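Local coordinates for protein Abbfa_003403 (Acinetobacter baumannii, PDB 4ZXH) that is a four-domain nonribosomal peptide synthetase that probably activates an amino acid, carries it on phosphopantetheine, joins it to another acyl group and releases the product by its thioesterase, at residues A[1066-1071]-A[1124-1129]. Sequence-based numbering, arbitrary orientation.
Sequences PLWLFH and KMQPQG
Trp-1068 and Gln-1126 meet through one nearly straight hydrogen bond: the indole NE1 donates to the amide OE1 at 3.0 Å, with an N-H...O angle of 173°. The oxygen lies at the edge of the indole, within the ring plane, and the donor sits close to the extension of the carbonyl bond. Ring and amide planes are only 13° apart, so the two flat groups meet edge-on and nearly coplanar rather than stacked. Gln-1126 reaches this position with CG anti to its backbone N (chi1 -168°) and the rest of the chain stretched out, which carries the amide from the loop to the indole N-H.

Pro-1066 packs against the same amide. Its CD lies 3.4 Å from Gln-1126 OE1 and 3.7 Å from Gln-1126 CD, so the oxygen that accepts the indole N-H also touches the pyrrolidine ring. At the benzo end of the indole, Trp-1068 CH2 comes within 4.2 Å of Met-1125 SD, an apolar contact made obliquely to the ring.

Further out, the other half of the Gln-1126 amide turns back to its own loop: NE2 makes weak hydrogen bonds to the carbonyl oxygens of Gln-1128 and Pro-1130, while the backbone O of Gln-1126 takes a bond from Tyr-1131 OH. The indole also rests on Met-1122 of helix 1111-1125 and on Arg-1094. The contact thus ties strand 1067-1070 of the thioesterase alpha/beta-hydrolase sheet to the loop that leads from helix 1111-1125 to strand 1131-1136, with strand 1067-1070 running parallel between strands 1093-1096 and 1131-1136.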
loop_
_atom_site.group_PDB
_atom_site.type_symbol
_atom_site.label_atom_id
_atom_site.label_comp_id
_atom_site.label_asym_id
_atom_site.label_seq_id
_atom_site.Cartn_x
_atom_site.Cartn_y
_atom_site.Cartn_z
ATOM N N PRO A 1066 5.049 43.278 -18.333
ATOM C CA PRO A 1066 5.870 42.095 -18.086
ATOM C C PRO A 1066 7.314 42.355 -18.461
ATOM O O PRO A 1066 7.595 43.287 -19.207
ATOM C CB PRO A 1066 5.281 41.030 -19.028
ATOM C CG PRO A 1066 4.223 41.721 -19.837
ATOM C CD PRO A 1066 4.362 43.205 -19.630
ATOM N N LEU A 1067 8.210 41.519 -17.965
ATOM C CA LEU A 1067 9.579 41.481 -18.447
ATOM C C LEU A 1067 9.729 40.217 -19.273
ATOM O O LEU A 1067 9.410 39.134 -18.793
ATOM C CB LEU A 1067 10.571 41.497 -17.280
ATOM C CG LEU A 1067 12.018 41.148 -17.601
ATOM C CD1 LEU A 1067 12.525 42.084 -18.680
ATOM C CD2 LEU A 1067 12.879 41.240 -16.355
ATOM N N TRP A 1068 10.181 40.355 -20.517
ATOM C CA TRP A 1068 10.415 39.207 -21.393
ATOM C C TRP A 1068 11.877 38.810 -21.373
ATOM O O TRP A 1068 12.767 39.658 -21.533
ATOM C CB TRP A 1068 10.011 39.515 -22.828
ATOM C CG TRP A 1068 8.564 39.749 -23.010
ATOM C CD1 TRP A 1068 7.915 40.941 -22.946
ATOM C CD2 TRP A 1068 7.564 38.759 -23.295
ATOM N NE1 TRP A 1068 6.568 40.759 -23.172
ATOM C CE2 TRP A 1068 6.331 39.426 -23.388
ATOM C CE3 TRP A 1068 7.596 37.376 -23.479
ATOM C CZ2 TRP A 1068 5.142 38.758 -23.657
ATOM C CZ3 TRP A 1068 6.412 36.713 -23.744
ATOM C CH2 TRP A 1068 5.203 37.402 -23.835
ATOM N N LEU A 1069 12.119 37.515 -21.194
ATOM C CA LEU A 1069 13.470 36.977 -21.184
ATOM C C LEU A 1069 13.663 35.955 -22.295
ATOM O O LEU A 1069 12.788 35.147 -22.568
ATOM C CB LEU A 1069 13.784 36.360 -19.824
ATOM C CG LEU A 1069 13.689 37.363 -18.658
ATOM C CD1 LEU A 1069 13.692 36.672 -17.324
ATOM C CD2 LEU A 1069 14.799 38.417 -18.709
ATOM N N PHE A 1070 14.826 35.983 -22.929
ATOM C CA PHE A 1070 15.060 35.102 -24.052
ATOM C C PHE A 1070 16.207 34.144 -23.820
ATOM O O PHE A 1070 17.220 34.500 -23.224
ATOM C CB PHE A 1070 15.303 35.937 -25.285
ATOM C CG PHE A 1070 14.240 36.928 -25.510
ATOM C CD1 PHE A 1070 13.034 36.542 -26.083
ATOM C CD2 PHE A 1070 14.413 38.241 -25.114
ATOM C CE1 PHE A 1070 12.020 37.458 -26.282
ATOM C CE2 PHE A 1070 13.410 39.163 -25.316
ATOM C CZ PHE A 1070 12.208 38.768 -25.895
ATOM N N HIS A 1071 16.032 32.924 -24.311
ATOM C CA HIS A 1071 16.988 31.864 -24.084
ATOM C C HIS A 1071 18.382 32.252 -24.528
ATOM O O HIS A 1071 18.532 33.011 -25.472
ATOM C CB HIS A 1071 16.557 30.608 -24.830
ATOM C CG HIS A 1071 16.469 30.782 -26.311
ATOM N ND1 HIS A 1071 17.577 30.804 -27.126
ATOM C CD2 HIS A 1071 15.398 30.912 -27.130
ATOM C CE1 HIS A 1071 17.196 30.958 -28.383
ATOM N NE2 HIS A 1071 15.879 31.027 -28.413
ATOM N N LYS A 1124 0.773 38.101 -28.965
ATOM C CA LYS A 1124 -0.428 37.356 -28.571
ATOM C C LYS A 1124 -0.820 37.617 -27.113
ATOM O O LYS A 1124 -1.999 37.600 -26.768
ATOM C CB LYS A 1124 -0.230 35.847 -28.764
ATOM C CG LYS A 1124 -0.217 35.389 -30.200
ATOM C CD LYS A 1124 0.133 33.917 -30.316
ATOM C CE LYS A 1124 -0.963 33.027 -29.754
ATOM N NZ LYS A 1124 -0.674 31.594 -30.064
ATOM N N MET A 1125 0.173 37.835 -26.256
ATOM C CA MET A 1125 -0.071 38.089 -24.837
ATOM C C MET A 1125 0.020 39.581 -24.518
ATOM O O MET A 1125 -0.660 40.057 -23.619
ATOM C CB MET A 1125 0.915 37.294 -23.960
ATOM C CG MET A 1125 0.734 35.790 -24.049
ATOM S SD MET A 1125 1.941 34.819 -23.124
ATOM C CE MET A 1125 1.135 34.610 -21.536
ATOM N N GLN A 1126 0.861 40.308 -25.258
ATOM C CA GLN A 1126 1.010 41.759 -25.097
ATOM C C GLN A 1126 1.043 42.470 -26.466
ATOM O O GLN A 1126 2.113 42.698 -27.041
ATOM C CB GLN A 1126 2.275 42.089 -24.299
ATOM C CG GLN A 1126 2.371 43.536 -23.838
ATOM C CD GLN A 1126 3.736 43.897 -23.244
ATOM O OE1 GLN A 1126 4.592 43.033 -23.014
ATOM N NE2 GLN A 1126 3.943 45.189 -23.004
ATOM N N PRO A 1127 -0.140 42.821 -26.983
ATOM C CA PRO A 1127 -0.342 43.413 -28.309
ATOM C C PRO A 1127 0.330 44.771 -28.502
ATOM O O PRO A 1127 0.772 45.081 -29.611
ATOM C CB PRO A 1127 -1.866 43.564 -28.392
ATOM C CG PRO A 1127 -2.405 42.585 -27.406
ATOM C CD PRO A 1127 -1.417 42.587 -26.288
ATOM N N GLN A 1128 0.382 45.578 -27.448
ATOM C CA GLN A 1128 0.917 46.931 -27.558
ATOM C C GLN A 1128 1.995 47.160 -26.506
ATOM O O GLN A 1128 1.991 46.534 -25.436
ATOM C CB GLN A 1128 -0.197 47.984 -27.416
ATOM C CG GLN A 1128 -1.312 47.907 -28.479
ATOM C CD GLN A 1128 -0.829 48.250 -29.893
ATOM O OE1 GLN A 1128 0.074 49.074 -30.069
ATOM N NE2 GLN A 1128 -1.434 47.617 -30.904
ATOM N N GLY A 1129 2.921 48.060 -26.819
ATOM C CA GLY A 1129 4.004 48.392 -25.918
ATOM C C GLY A 1129 3.606 49.416 -24.881
ATOM O O GLY A 1129 2.431 49.747 -24.751
#